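Transcriptional regulator, TetR family (Vibrio parahaemolyticus, PDB 3HE0) probably binds regulatory DNA as a transcription factor, using an N-terminal helix-turn-helix head attached to a helical C-terminal body. Local coordinates at residues Val62-Ala67 and Arg128-Gln133; Met82-Arg87 and Glu144-Pro149; Leu93-Leu98 and Glu161-Leu166; Arg136-Gly141 and Gly157-Ala162. All coordinates share one frame; numbering follows the deposited sequence.

Interaction 1: Val62-Ala67 and Arg128-Gln133. With SO4 (sulfate ion), chain F.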
loop_
_atom_site.group_PDB
_atom_site.type_symbol
_atom_site.label_atom_id
_atom_site.label_comp_id
_atom_site.label_asym_id
_atom_site.label_seq_id
_atom_site.Cartn_x
_atom_site.Cartn_y
_atom_site.Cartn_z
ATOM N N VAL A 62 12.466 14.965 4.142
ATOM C CA VAL A 62 11.025 14.770 4.234
ATOM C C VAL A 62 10.706 13.276 4.513
ATOM O O VAL A 62 10.021 12.951 5.477
ATOM C CB VAL A 62 10.288 15.324 2.972
ATOM C CG1 VAL A 62 8.903 14.718 2.827
ATOM C CG2 VAL A 62 10.198 16.853 3.048
ATOM N N ARG A 63 11.256 12.375 3.707
ATOM C CA ARG A 63 11.000 10.927 3.926
ATOM C C ARG A 63 11.336 10.539 5.347
ATOM O O ARG A 63 10.558 9.834 6.000
ATOM C CB ARG A 63 11.793 10.040 2.973
ATOM C CG ARG A 63 11.450 10.249 1.505
ATOM C CD ARG A 63 12.330 9.391 0.589
ATOM N NE ARG A 63 12.228 9.873 -0.792
ATOM C CZ ARG A 63 13.143 10.616 -1.427
ATOM N NH1 ARG A 63 14.312 10.955 -0.855
ATOM N NH2 ARG A 63 12.894 11.014 -2.671
ATOM N N LEU A 64 12.487 11.000 5.845
ATOM C CA LEU A 64 12.925 10.557 7.174
ATOM C C LEU A 64 12.021 11.135 8.222
ATOM O O LEU A 64 11.719 10.459 9.224
ATOM C CB LEU A 64 14.383 10.931 7.478
ATOM C CG LEU A 64 15.407 10.188 6.605
ATOM C CD1 LEU A 64 16.842 10.677 6.831
ATOM C CD2 LEU A 64 15.262 8.657 6.788
ATOM N N ASN A 65 11.584 12.381 8.006
ATOM C CA ASN A 65 10.743 13.037 8.984
ATOM C C ASN A 65 9.333 12.377 9.035
ATOM O O ASN A 65 8.773 12.164 10.139
ATOM C CB ASN A 65 10.634 14.558 8.693
ATOM C CG ASN A 65 9.680 15.270 9.650
ATOM O OD1 ASN A 65 9.953 15.372 10.836
ATOM N ND2 ASN A 65 8.581 15.771 9.140
ATOM N N VAL A 66 8.784 12.060 7.855
ATOM C CA VAL A 66 7.495 11.333 7.777
ATOM C C VAL A 66 7.568 9.938 8.475
ATOM O O VAL A 66 6.747 9.591 9.322
ATOM C CB VAL A 66 7.036 11.193 6.324
ATOM C CG1 VAL A 66 5.944 10.095 6.206
ATOM C CG2 VAL A 66 6.538 12.557 5.795
ATOM N N ALA A 67 8.608 9.193 8.185
ATOM C CA ALA A 67 8.859 7.918 8.880
ATOM C C ALA A 67 8.918 8.108 10.414
ATOM O O ALA A 67 8.383 7.300 11.192
ATOM C CB ALA A 67 10.146 7.267 8.359
ATOM N N ARG A 128 13.887 1.749 9.943
ATOM C CA ARG A 128 13.623 0.554 10.749
ATOM C C ARG A 128 13.919 0.835 12.221
ATOM O O ARG A 128 13.071 0.607 13.082
ATOM C CB ARG A 128 14.427 -0.643 10.252
ATOM C CG ARG A 128 13.676 -1.958 10.339
ATOM C CD ARG A 128 13.916 -2.653 11.666
ATOM N NE ARG A 128 13.115 -3.870 11.840
ATOM C CZ ARG A 128 13.420 -5.078 11.356
ATOM N NH1 ARG A 128 12.622 -6.105 11.614
ATOM N NH2 ARG A 128 14.507 -5.275 10.618
ATOM N N LYS A 129 15.099 1.375 12.495
ATOM C CA LYS A 129 15.464 1.787 13.854
ATOM C C LYS A 129 14.362 2.545 14.630
ATOM O O LYS A 129 14.277 2.441 15.856
ATOM C CB LYS A 129 16.740 2.636 13.812
ATOM C CG LYS A 129 17.961 1.844 13.378
ATOM C CD LYS A 129 19.239 2.671 13.376
ATOM C CE LYS A 129 20.417 1.816 12.910
ATOM N NZ LYS A 129 21.731 2.354 13.350
HETATM N N MSE A 130 13.508 3.279 13.923
HETATM C CA MSE A 130 12.441 4.062 14.561
HETATM C C MSE A 130 11.282 3.240 15.155
HETATM O O MSE A 130 10.509 3.764 15.936
HETATM C CB MSE A 130 11.871 5.061 13.558
HETATM C CG MSE A 130 12.893 5.983 12.940
HETATM SE SE MSE A 130 12.204 7.043 11.445
HETATM C CE MSE A 130 13.879 7.881 10.845
ATOM N N PHE A 131 11.149 1.969 14.792
ATOM C CA PHE A 131 10.024 1.136 15.261
ATOM C C PHE A 131 10.448 0.165 16.367
ATOM O O PHE A 131 10.105 -1.014 16.344
ATOM C CB PHE A 131 9.396 0.391 14.067
ATOM C CG PHE A 131 8.711 1.306 13.106
ATOM C CD1 PHE A 131 7.397 1.683 13.307
ATOM C CD2 PHE A 131 9.399 1.855 12.040
ATOM C CE1 PHE A 131 6.762 2.586 12.443
ATOM C CE2 PHE A 131 8.769 2.765 11.164
ATOM C CZ PHE A 131 7.444 3.116 11.374
ATOM N N ALA A 132 11.198 0.679 17.347
ATOM C CA ALA A 132 11.808 -0.167 18.370
ATOM C C ALA A 132 10.780 -0.932 19.205
ATOM O O ALA A 132 11.006 -2.097 19.551
ATOM C CB ALA A 132 12.768 0.669 19.284
ATOM N N GLN A 133 9.648 -0.298 19.520
ATOM C CA GLN A 133 8.596 -0.995 20.260
ATOM C C GLN A 133 7.874 -2.057 19.413
ATOM O O GLN A 133 7.380 -3.029 19.963
ATOM C CB GLN A 133 7.607 -0.019 20.908
ATOM C CG GLN A 133 8.173 0.712 22.138
ATOM C CD GLN A 133 7.089 1.451 22.901
ATOM O OE1 GLN A 133 6.387 2.297 22.340
ATOM N NE2 GLN A 133 6.936 1.130 24.181
HETATM S S SO4 F . 9.433 -4.066 11.682
HETATM O O1 SO4 F . 8.254 -3.279 11.290
HETATM O O2 SO4 F . 9.515 -5.320 10.940
HETATM O O3 SO4 F . 10.618 -3.261 11.399
HETATM O O4 SO4 F . 9.387 -4.404 13.105
#
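The long helix 55-74, which in TetR-family regulators connects the DNA-binding head to the regulatory body, packs here through L64 and A67 against M130 and F131, at the bend where helix 117-129 passes into helix 132-143. M130 is a selenomethionine and does most of the touching. Its CG lies beside its own backbone N (chi1 -56°) and the chain beyond is extended, which carries the end of the side chain straight across to the other helix. The SE atom settles over A67, 3.7 Å from A67 CB and 3.6 Å from A67 C, while the methyl CE lies 3.7 Å from L64 O. A long, flexible, unbranched side chain such as methionine suits this place because it can bridge the gap between backbones, and the small A67 lets the end of M130 come close to the helix backbone. L64 adds a looser apolar contact, its CD2 being 4.4 Å from M130 CE. F131 approaches obliquely, with CZ 4.3 Å from A67 O. No hydrogen bond joins the two segments, but Q75, just past the end of helix 55-74, donates through NE2 to M130 O. At the bend F131 N bonds to R128 O over 2.9 Å, and F131 takes the N-cap position of helix 132-143. R128, bent at chi2 (-91°), turns NE to a sulfate, probably from the crystallisation liquor; the bond from NE to sulfate O3 is short at 2.6 Å yet weak, since its N-H angle is only 118°. The whole is typical of the TetR fold, whose connecting helix rests against the helices of the C-terminal body.

Interaction 2: Met82-Arg87 and Glu144-Pro149. Unlike the reference sequence in segment 82-87: R87 (reference Cys).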
loop_
_atom_site.group_PDB
_atom_site.type_symbol
_atom_site.label_atom_id
_atom_site.label_comp_id
_atom_site.label_asym_id
_atom_site.label_seq_id
_atom_site.Cartn_x
_atom_site.Cartn_y
_atom_site.Cartn_z
HETATM N N MSE A 82 2.456 -3.365 29.408
HETATM C CA MSE A 82 1.184 -3.961 28.959
HETATM C C MSE A 82 1.408 -5.423 28.548
HETATM O O MSE A 82 2.527 -5.807 28.183
HETATM C CB MSE A 82 0.599 -3.200 27.746
HETATM C CG MSE A 82 0.164 -1.723 27.960
HETATM SE SE MSE A 82 -0.482 -0.785 26.272
HETATM C CE MSE A 82 -0.873 0.990 27.050
ATOM N N PRO A 83 0.346 -6.250 28.595
ATOM C CA PRO A 83 0.424 -7.567 27.971
ATOM C C PRO A 83 0.600 -7.475 26.447
ATOM O O PRO A 83 0.293 -6.442 25.846
ATOM C CB PRO A 83 -0.920 -8.213 28.330
ATOM C CG PRO A 83 -1.351 -7.505 29.537
ATOM C CD PRO A 83 -0.889 -6.095 29.373
ATOM N N LEU A 84 1.109 -8.554 25.851
ATOM C CA LEU A 84 1.462 -8.569 24.431
ATOM C C LEU A 84 0.283 -8.131 23.593
ATOM O O LEU A 84 0.389 -7.194 22.814
ATOM C CB LEU A 84 1.884 -9.975 23.974
ATOM C CG LEU A 84 3.349 -10.397 24.087
ATOM C CD1 LEU A 84 3.493 -11.667 23.326
ATOM C CD2 LEU A 84 4.307 -9.361 23.564
ATOM N N LYS A 85 -0.849 -8.807 23.787
ATOM C CA LYS A 85 -2.014 -8.596 22.928
ATOM C C LYS A 85 -2.564 -7.177 22.999
ATOM O O LYS A 85 -3.123 -6.680 22.028
ATOM C CB LYS A 85 -3.114 -9.609 23.206
ATOM C CG LYS A 85 -4.205 -9.664 22.126
ATOM C CD LYS A 85 -4.990 -10.972 22.232
ATOM C CE LYS A 85 -6.205 -11.041 21.342
ATOM N NZ LYS A 85 -6.750 -12.418 21.404
ATOM N N GLU A 86 -2.363 -6.514 24.125
ATOM C CA GLU A 86 -2.863 -5.174 24.309
ATOM C C GLU A 86 -1.948 -4.197 23.633
ATOM O O GLU A 86 -2.406 -3.209 23.056
ATOM C CB GLU A 86 -2.988 -4.843 25.811
ATOM C CG GLU A 86 -3.479 -3.425 26.091
ATOM C CD GLU A 86 -4.699 -3.028 25.212
ATOM O OE1 GLU A 86 -5.639 -3.852 25.008
ATOM O OE2 GLU A 86 -4.695 -1.880 24.699
ATOM N N ARG A 87 -0.644 -4.433 23.739
ATOM C CA ARG A 87 0.289 -3.637 22.940
ATOM C C ARG A 87 -0.044 -3.801 21.446
ATOM O O ARG A 87 -0.062 -2.832 20.705
ATOM C CB ARG A 87 1.738 -4.042 23.203
ATOM C CG ARG A 87 2.241 -3.656 24.574
ATOM C CD ARG A 87 3.707 -3.956 24.704
ATOM N NE ARG A 87 3.908 -5.224 25.375
ATOM C CZ ARG A 87 4.990 -5.992 25.254
ATOM N NH1 ARG A 87 5.055 -7.125 25.931
ATOM N NH2 ARG A 87 6.000 -5.658 24.464
ATOM N N GLU A 144 8.517 -15.739 24.039
ATOM C CA GLU A 144 7.497 -16.361 24.893
ATOM C C GLU A 144 6.781 -17.535 24.252
ATOM O O GLU A 144 5.889 -18.109 24.856
ATOM C CB GLU A 144 6.465 -15.312 25.339
ATOM C CG GLU A 144 7.017 -14.361 26.393
ATOM C CD GLU A 144 6.127 -13.146 26.654
ATOM O OE1 GLU A 144 4.979 -13.100 26.177
ATOM O OE2 GLU A 144 6.582 -12.220 27.366
ATOM N N GLY A 145 7.138 -17.878 23.020
ATOM C CA GLY A 145 6.502 -18.991 22.333
ATOM C C GLY A 145 5.092 -18.689 21.850
ATOM O O GLY A 145 4.347 -19.605 21.487
ATOM N N VAL A 146 4.727 -17.406 21.822
ATOM C CA VAL A 146 3.387 -16.985 21.435
ATOM C C VAL A 146 3.292 -16.810 19.942
ATOM O O VAL A 146 2.361 -17.315 19.311
ATOM C CB VAL A 146 3.007 -15.688 22.163
ATOM C CG1 VAL A 146 1.778 -15.034 21.527
ATOM C CG2 VAL A 146 2.783 -16.005 23.635
ATOM N N PHE A 147 4.288 -16.141 19.373
ATOM C CA PHE A 147 4.326 -15.851 17.930
ATOM C C PHE A 147 5.081 -16.898 17.117
ATOM O O PHE A 147 5.987 -17.553 17.612
ATOM C CB PHE A 147 4.967 -14.487 17.673
ATOM C CG PHE A 147 4.172 -13.326 18.193
ATOM C CD1 PHE A 147 2.780 -13.359 18.231
ATOM C CD2 PHE A 147 4.806 -12.161 18.564
ATOM C CE1 PHE A 147 2.040 -12.261 18.691
ATOM C CE2 PHE A 147 4.070 -11.064 19.018
ATOM C CZ PHE A 147 2.679 -11.124 19.093
ATOM N N LYS A 148 4.660 -17.059 15.862
ATOM C CA LYS A 148 5.388 -17.851 14.886
ATOM C C LYS A 148 6.827 -17.330 14.712
ATOM O O LYS A 148 7.087 -16.100 14.714
ATOM C CB LYS A 148 4.689 -17.798 13.511
ATOM C CG LYS A 148 3.204 -18.277 13.432
ATOM C CD LYS A 148 2.779 -18.540 11.948
ATOM C CE LYS A 148 1.344 -19.056 11.769
ATOM N NZ LYS A 148 0.269 -18.164 12.328
ATOM N N PRO A 149 7.769 -18.262 14.533
ATOM C CA PRO A 149 9.173 -17.896 14.506
ATOM C C PRO A 149 9.617 -17.309 13.171
ATOM O O PRO A 149 10.432 -17.886 12.492
ATOM C CB PRO A 149 9.875 -19.232 14.810
ATOM C CG PRO A 149 8.941 -20.269 14.230
ATOM C CD PRO A 149 7.579 -19.723 14.606
#
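E144 reaches past L84 because its CG sits beside its own backbone N (chi1 -73°) and the chain beyond CG is extended. The loop it belongs to follows a Schellman motif that ends helix 132-143: G145 leaves the helix with positive phi (74°), a conformation that glycine adopts with little strain, and the chain turns back toward the start of helix 84-97 in this all-helical C-terminal domain. L84, in the first turn of that helix, meets three residues of the loop with one methyl, CD1. This CD1 lies 3.5 Å from E144 OE1, with the two side chains sliding past each other in opposite directions. Against V146 the approach is tip to tip, L84 CD1 to V146 CG1 at 4.2 Å. The same methyl comes obliquely to the F147 ring, 4.3 Å from F147 CZ. L84 and F147 are buried and V146 partly exposed at the margin, places that apolar side chains suit. In the exposed glutamate one carboxylate oxygen, OE1, lies beside the leucine while the other, OE2, accepts a hydrogen bond from Q140 NE2. F147 also packs edge-to-face with W190, and K148 forms a salt bridge with D191 of the second subunit, so the loop extends to the dimer contact. P83 is the N-cap of helix 84-97, its O accepting from R87 N at 3.1 Å. R87, a residue that differs from the reference protein, folds back over this helix start, and its NE donates to M82 O over 3.2 Å with an N-H angle of 144°, coming from well above the carbonyl plane.

Interaction 3: Leu93-Leu98 and Glu161-Leu166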
loop_
_atom_site.group_PDB
_atom_site.type_symbol
_atom_site.label_atom_id
_atom_site.label_comp_id
_atom_site.label_asym_id
_atom_site.label_seq_id
_atom_site.Cartn_x
_atom_site.Cartn_y
_atom_site.Cartn_z
ATOM N N LEU A 93 -4.698 -0.231 16.271
ATOM C CA LEU A 93 -5.700 0.847 16.242
ATOM C C LEU A 93 -5.078 2.207 15.944
ATOM O O LEU A 93 -5.681 3.042 15.272
ATOM C CB LEU A 93 -6.481 0.913 17.558
ATOM C CG LEU A 93 -7.559 -0.163 17.713
ATOM C CD1 LEU A 93 -8.195 -0.097 19.109
ATOM C CD2 LEU A 93 -8.641 -0.033 16.637
ATOM N N ASN A 94 -3.869 2.445 16.429
ATOM C CA ASN A 94 -3.147 3.648 15.992
ATOM C C ASN A 94 -2.964 3.624 14.465
ATOM O O ASN A 94 -3.068 4.655 13.789
ATOM C CB ASN A 94 -1.767 3.767 16.675
ATOM C CG ASN A 94 -1.860 4.078 18.169
ATOM O OD1 ASN A 94 -2.848 4.612 18.627
ATOM N ND2 ASN A 94 -0.808 3.740 18.930
ATOM N N ILE A 95 -2.658 2.457 13.912
ATOM C CA ILE A 95 -2.454 2.389 12.466
ATOM C C ILE A 95 -3.774 2.723 11.782
ATOM O O ILE A 95 -3.790 3.472 10.829
ATOM C CB ILE A 95 -1.892 1.021 11.978
ATOM C CG1 ILE A 95 -0.443 0.845 12.417
ATOM C CG2 ILE A 95 -1.973 0.900 10.418
ATOM C CD1 ILE A 95 0.040 -0.637 12.360
ATOM N N TRP A 96 -4.873 2.177 12.289
ATOM C CA TRP A 96 -6.182 2.386 11.690
ATOM C C TRP A 96 -6.521 3.871 11.662
ATOM O O TRP A 96 -7.043 4.388 10.681
ATOM C CB TRP A 96 -7.233 1.634 12.513
ATOM C CG TRP A 96 -8.620 1.742 12.039
ATOM C CD1 TRP A 96 -9.558 2.592 12.478
ATOM C CD2 TRP A 96 -9.239 0.933 11.049
ATOM N NE1 TRP A 96 -10.741 2.388 11.811
ATOM C CE2 TRP A 96 -10.567 1.360 10.931
ATOM C CE3 TRP A 96 -8.799 -0.124 10.262
ATOM C CZ2 TRP A 96 -11.454 0.796 10.038
ATOM C CZ3 TRP A 96 -9.679 -0.690 9.374
ATOM C CH2 TRP A 96 -11.001 -0.237 9.273
ATOM N N ASN A 97 -6.224 4.543 12.763
ATOM C CA ASN A 97 -6.493 5.962 12.876
ATOM C C ASN A 97 -5.548 6.869 12.115
ATOM O O ASN A 97 -5.817 8.021 12.002
ATOM C CB ASN A 97 -6.602 6.370 14.351
ATOM C CG ASN A 97 -7.837 5.784 15.003
ATOM O OD1 ASN A 97 -7.763 5.123 16.037
ATOM N ND2 ASN A 97 -8.976 5.965 14.356
ATOM N N LEU A 98 -4.469 6.360 11.555
ATOM C CA LEU A 98 -3.659 7.180 10.663
ATOM C C LEU A 98 -4.287 7.322 9.278
ATOM O O LEU A 98 -3.855 8.189 8.510
ATOM C CB LEU A 98 -2.266 6.590 10.490
ATOM C CG LEU A 98 -1.307 6.983 11.600
ATOM C CD1 LEU A 98 -0.054 6.162 11.498
ATOM C CD2 LEU A 98 -0.990 8.452 11.469
ATOM N N GLU A 161 1.075 -4.297 8.642
ATOM C CA GLU A 161 1.246 -3.678 7.306
ATOM C C GLU A 161 0.075 -4.024 6.426
ATOM O O GLU A 161 -0.300 -3.250 5.517
ATOM C CB GLU A 161 2.572 -4.066 6.603
ATOM C CG GLU A 161 3.797 -3.233 7.102
ATOM C CD GLU A 161 5.141 -3.945 6.930
ATOM O OE1 GLU A 161 5.503 -4.297 5.807
ATOM O OE2 GLU A 161 5.859 -4.158 7.920
ATOM N N ALA A 162 -0.534 -5.152 6.714
ATOM C CA ALA A 162 -1.645 -5.585 5.890
ATOM C C ALA A 162 -2.859 -4.734 6.228
ATOM O O ALA A 162 -3.557 -4.278 5.323
ATOM C CB ALA A 162 -1.919 -7.096 6.045
ATOM N N SER A 163 -3.107 -4.503 7.510
ATOM C CA SER A 163 -4.265 -3.681 7.959
ATOM C C SER A 163 -4.170 -2.127 7.672
ATOM O O SER A 163 -5.137 -1.394 7.824
ATOM C CB SER A 163 -4.343 -3.793 9.442
ATOM O OG SER A 163 -3.270 -3.037 9.937
ATOM N N VAL A 164 -2.990 -1.636 7.324
ATOM C CA VAL A 164 -2.879 -0.378 6.600
ATOM C C VAL A 164 -3.830 -0.462 5.415
ATOM O O VAL A 164 -4.571 0.462 5.116
ATOM C CB VAL A 164 -1.426 -0.163 6.125
ATOM C CG1 VAL A 164 -1.323 1.006 5.155
ATOM C CG2 VAL A 164 -0.521 0.033 7.334
ATOM N N ALA A 165 -3.839 -1.624 4.774
ATOM C CA ALA A 165 -4.654 -1.860 3.603
ATOM C C ALA A 165 -6.124 -1.795 3.924
ATOM O O ALA A 165 -6.893 -1.223 3.167
ATOM C CB ALA A 165 -4.295 -3.209 2.963
ATOM N N LEU A 166 -6.516 -2.379 5.045
ATOM C CA LEU A 166 -7.911 -2.318 5.471
ATOM C C LEU A 166 -8.324 -0.866 5.747
ATOM O O LEU A 166 -9.403 -0.406 5.335
ATOM C CB LEU A 166 -8.127 -3.151 6.744
ATOM C CG LEU A 166 -8.342 -4.656 6.643
ATOM C CD1 LEU A 166 -8.488 -5.183 8.035
ATOM C CD2 LEU A 166 -9.554 -4.965 5.854
#
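I95 and W96 on helix 84-97 pack against V164 and L166 on helix 160-171, joining two helices of the TetR-type C-terminal domain. The segment axes run broadly parallel, crossing at -39° with a closest approach of 9.0 Å. The apolar contact is led by two methyl groups. I95 CG2, anti to its backbone N, crosses V164 at about a right angle and touches V164 CG2 at 3.5 Å. Beta-branched residues suit such a spot, since their methyls spread close to the helix backbone and mesh without long, mobile chains. The same I95 methyl is 4.2 Å from S163 OG. That hydroxyl is satisfied within its own helix, where it hydrogen-bonds to F160 O, so a small polar residue can sit in an apolar seam. The aromatic part belongs to W96. With CG anti to the backbone N (chi1 180°) the indole swings toward helix 160-171 and also meets the ring of H170. No hydrogen bond crosses between the two segments, but charge operates on the far side of helix 160-171, where E161 makes a salt bridge with K169 of the second subunit. L166, besides meeting W96, packs on G157 of that subunit. Where indole and leucine meet, the ring presents its edge: W96 CZ3 stands 3.9 Å from L166 CB, which lies in the ring plane.

Interaction 4: Arg136-Gly141 and Gly157-Ala162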
loop_
_atom_site.group_PDB
_atom_site.type_symbol
_atom_site.label_atom_id
_atom_site.label_comp_id
_atom_site.label_asym_id
_atom_site.label_seq_id
_atom_site.Cartn_x
_atom_site.Cartn_y
_atom_site.Cartn_z
ATOM N N ARG A 136 10.151 -4.986 19.700
ATOM C CA ARG A 136 10.165 -5.540 21.052
ATOM C C ARG A 136 8.945 -6.427 21.271
ATOM O O ARG A 136 9.073 -7.535 21.823
ATOM C CB ARG A 136 10.242 -4.449 22.113
ATOM C CG ARG A 136 10.836 -4.946 23.415
ATOM C CD ARG A 136 10.797 -3.843 24.456
ATOM N NE ARG A 136 11.756 -4.017 25.554
ATOM C CZ ARG A 136 13.081 -3.818 25.473
ATOM N NH1 ARG A 136 13.849 -3.992 26.558
ATOM N NH2 ARG A 136 13.651 -3.456 24.318
ATOM N N LEU A 137 7.782 -5.971 20.788
ATOM C CA LEU A 137 6.579 -6.804 20.749
ATOM C C LEU A 137 6.854 -8.163 20.074
ATOM O O LEU A 137 6.615 -9.228 20.652
ATOM C CB LEU A 137 5.437 -6.080 20.019
ATOM C CG LEU A 137 4.194 -6.929 19.729
ATOM C CD1 LEU A 137 3.393 -7.266 20.992
ATOM C CD2 LEU A 137 3.286 -6.260 18.758
ATOM N N PHE A 138 7.333 -8.130 18.844
ATOM C CA PHE A 138 7.492 -9.380 18.077
ATOM C C PHE A 138 8.603 -10.261 18.717
ATOM O O PHE A 138 8.444 -11.488 18.845
ATOM C CB PHE A 138 7.812 -9.084 16.612
ATOM C CG PHE A 138 6.652 -8.528 15.808
ATOM C CD1 PHE A 138 5.363 -9.067 15.900
ATOM C CD2 PHE A 138 6.848 -7.470 14.930
ATOM C CE1 PHE A 138 4.311 -8.537 15.159
ATOM C CE2 PHE A 138 5.782 -6.954 14.159
ATOM C CZ PHE A 138 4.530 -7.486 14.279
ATOM N N ASN A 139 9.700 -9.642 19.157
ATOM C CA ASN A 139 10.773 -10.400 19.817
ATOM C C ASN A 139 10.285 -11.039 21.084
ATOM O O ASN A 139 10.540 -12.221 21.322
ATOM C CB ASN A 139 12.001 -9.540 20.121
ATOM C CG ASN A 139 12.725 -9.106 18.868
ATOM O OD1 ASN A 139 12.648 -9.763 17.821
ATOM N ND2 ASN A 139 13.437 -8.004 18.965
ATOM N N GLN A 140 9.546 -10.283 21.878
ATOM C CA GLN A 140 9.061 -10.795 23.135
ATOM C C GLN A 140 8.070 -11.924 22.917
ATOM O O GLN A 140 8.152 -12.987 23.558
ATOM C CB GLN A 140 8.429 -9.676 23.940
ATOM C CG GLN A 140 8.085 -10.104 25.318
ATOM C CD GLN A 140 7.644 -8.962 26.195
ATOM O OE1 GLN A 140 7.890 -7.786 25.888
ATOM N NE2 GLN A 140 6.973 -9.298 27.298
ATOM N N GLY A 141 7.162 -11.708 21.979
ATOM C CA GLY A 141 6.224 -12.732 21.592
ATOM C C GLY A 141 6.877 -14.014 21.154
ATOM O O GLY A 141 6.399 -15.086 21.509
ATOM N N GLY A 157 4.499 -7.693 8.026
ATOM C CA GLY A 157 3.773 -7.808 6.762
ATOM C C GLY A 157 2.458 -8.566 6.895
ATOM O O GLY A 157 1.522 -8.267 6.199
ATOM N N LEU A 158 2.391 -9.536 7.809
ATOM C CA LEU A 158 1.212 -10.381 7.966
ATOM C C LEU A 158 0.112 -9.770 8.827
ATOM O O LEU A 158 -1.036 -10.228 8.773
ATOM C CB LEU A 158 1.619 -11.703 8.597
ATOM C CG LEU A 158 2.403 -12.665 7.718
ATOM C CD1 LEU A 158 3.164 -13.601 8.676
ATOM C CD2 LEU A 158 1.517 -13.381 6.662
ATOM N N SER A 159 0.451 -8.726 9.586
ATOM C CA SER A 159 -0.423 -8.207 10.612
ATOM C C SER A 159 -0.616 -6.678 10.435
ATOM O O SER A 159 -1.512 -6.240 9.693
ATOM C CB SER A 159 0.121 -8.592 11.994
ATOM O OG SER A 159 1.409 -8.059 12.232
ATOM N N PHE A 160 0.258 -5.880 11.033
ATOM C CA PHE A 160 0.172 -4.434 10.905
ATOM C C PHE A 160 0.093 -3.932 9.471
ATOM O O PHE A 160 -0.836 -3.199 9.135
ATOM C CB PHE A 160 1.353 -3.763 11.613
ATOM C CG PHE A 160 1.388 -4.008 13.096
ATOM C CD1 PHE A 160 0.228 -3.908 13.869
ATOM C CD2 PHE A 160 2.564 -4.342 13.732
ATOM C CE1 PHE A 160 0.256 -4.109 15.257
ATOM C CE2 PHE A 160 2.588 -4.549 15.139
ATOM C CZ PHE A 160 1.431 -4.439 15.883
ATOM N N GLU A 161 1.075 -4.297 8.642
ATOM C CA GLU A 161 1.246 -3.678 7.306
ATOM C C GLU A 161 0.075 -4.024 6.426
ATOM O O GLU A 161 -0.300 -3.250 5.517
ATOM C CB GLU A 161 2.572 -4.066 6.603
ATOM C CG GLU A 161 3.797 -3.233 7.102
ATOM C CD GLU A 161 5.141 -3.945 6.930
ATOM O OE1 GLU A 161 5.503 -4.297 5.807
ATOM O OE2 GLU A 161 5.859 -4.158 7.920
ATOM N N ALA A 162 -0.534 -5.152 6.714
ATOM C CA ALA A 162 -1.645 -5.585 5.890
ATOM C C ALA A 162 -2.859 -4.734 6.228
ATOM O O ALA A 162 -3.557 -4.278 5.323
ATOM C CB ALA A 162 -1.919 -7.096 6.045
#
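F138 and S159 hold the nearest CA pair of the two segments, 10.9 Å apart, so the gap is bridged mainly by the long phenylalanine side chains. Segment 136-141 is regular helix, with G141 N bonded to L137 O at 2.9 Å. Segment 157-162 is broken at S159, where psi of -88° breaks the helical path between helix 152-158 and helix 160-171. Serine suits the break, because its OG, set between backbone N and carbonyl carbon (chi1 61°), reaches back to bond with L155 O. The same OG lies at the edge of the F138 ring, 3.8 Å from F138 CZ. Two phenylalanines then meet in the buried interior: F138 CZ comes within 3.6 Å of F160 CE2, and the rings, with centroids 5.7 Å apart and planes at 46°, form an oblique pair. L137 touches the F160 ring at its edge, CD2 to CZ at 3.9 Å. Beyond, E161 and L158 reach the second subunit. A buried Phe-Phe pair with leucine, close to helices that face a partner subunit, is consistent with the helical dimerisation domain of the TetR family.

How the interactions relate
Interaction 4 is the fully buried contact, a Phe-Phe pair with leucine; the other three are partly buried. Interaction 1 lies about 16 Å from it, centre to centre, where the connecting helix meets the body, and depends on one selenomethionine. Interactions 2 and 3 sit at opposite ends of helix 84-97: the first fixes its start against a loop that includes an exposed glutamate, the second lays its later turns on helix 160-171 by methyl and indole contacts. Interaction 4 ties both together, since L137 CD1 packs on L84 CD2 at 3.4 Å and F160 CB on I95 CD1 at 3.5 Å. None has a hydrogen bond between its paired segments; polar links run to neighbours and, in 2, 3 and 4, to the second subunit.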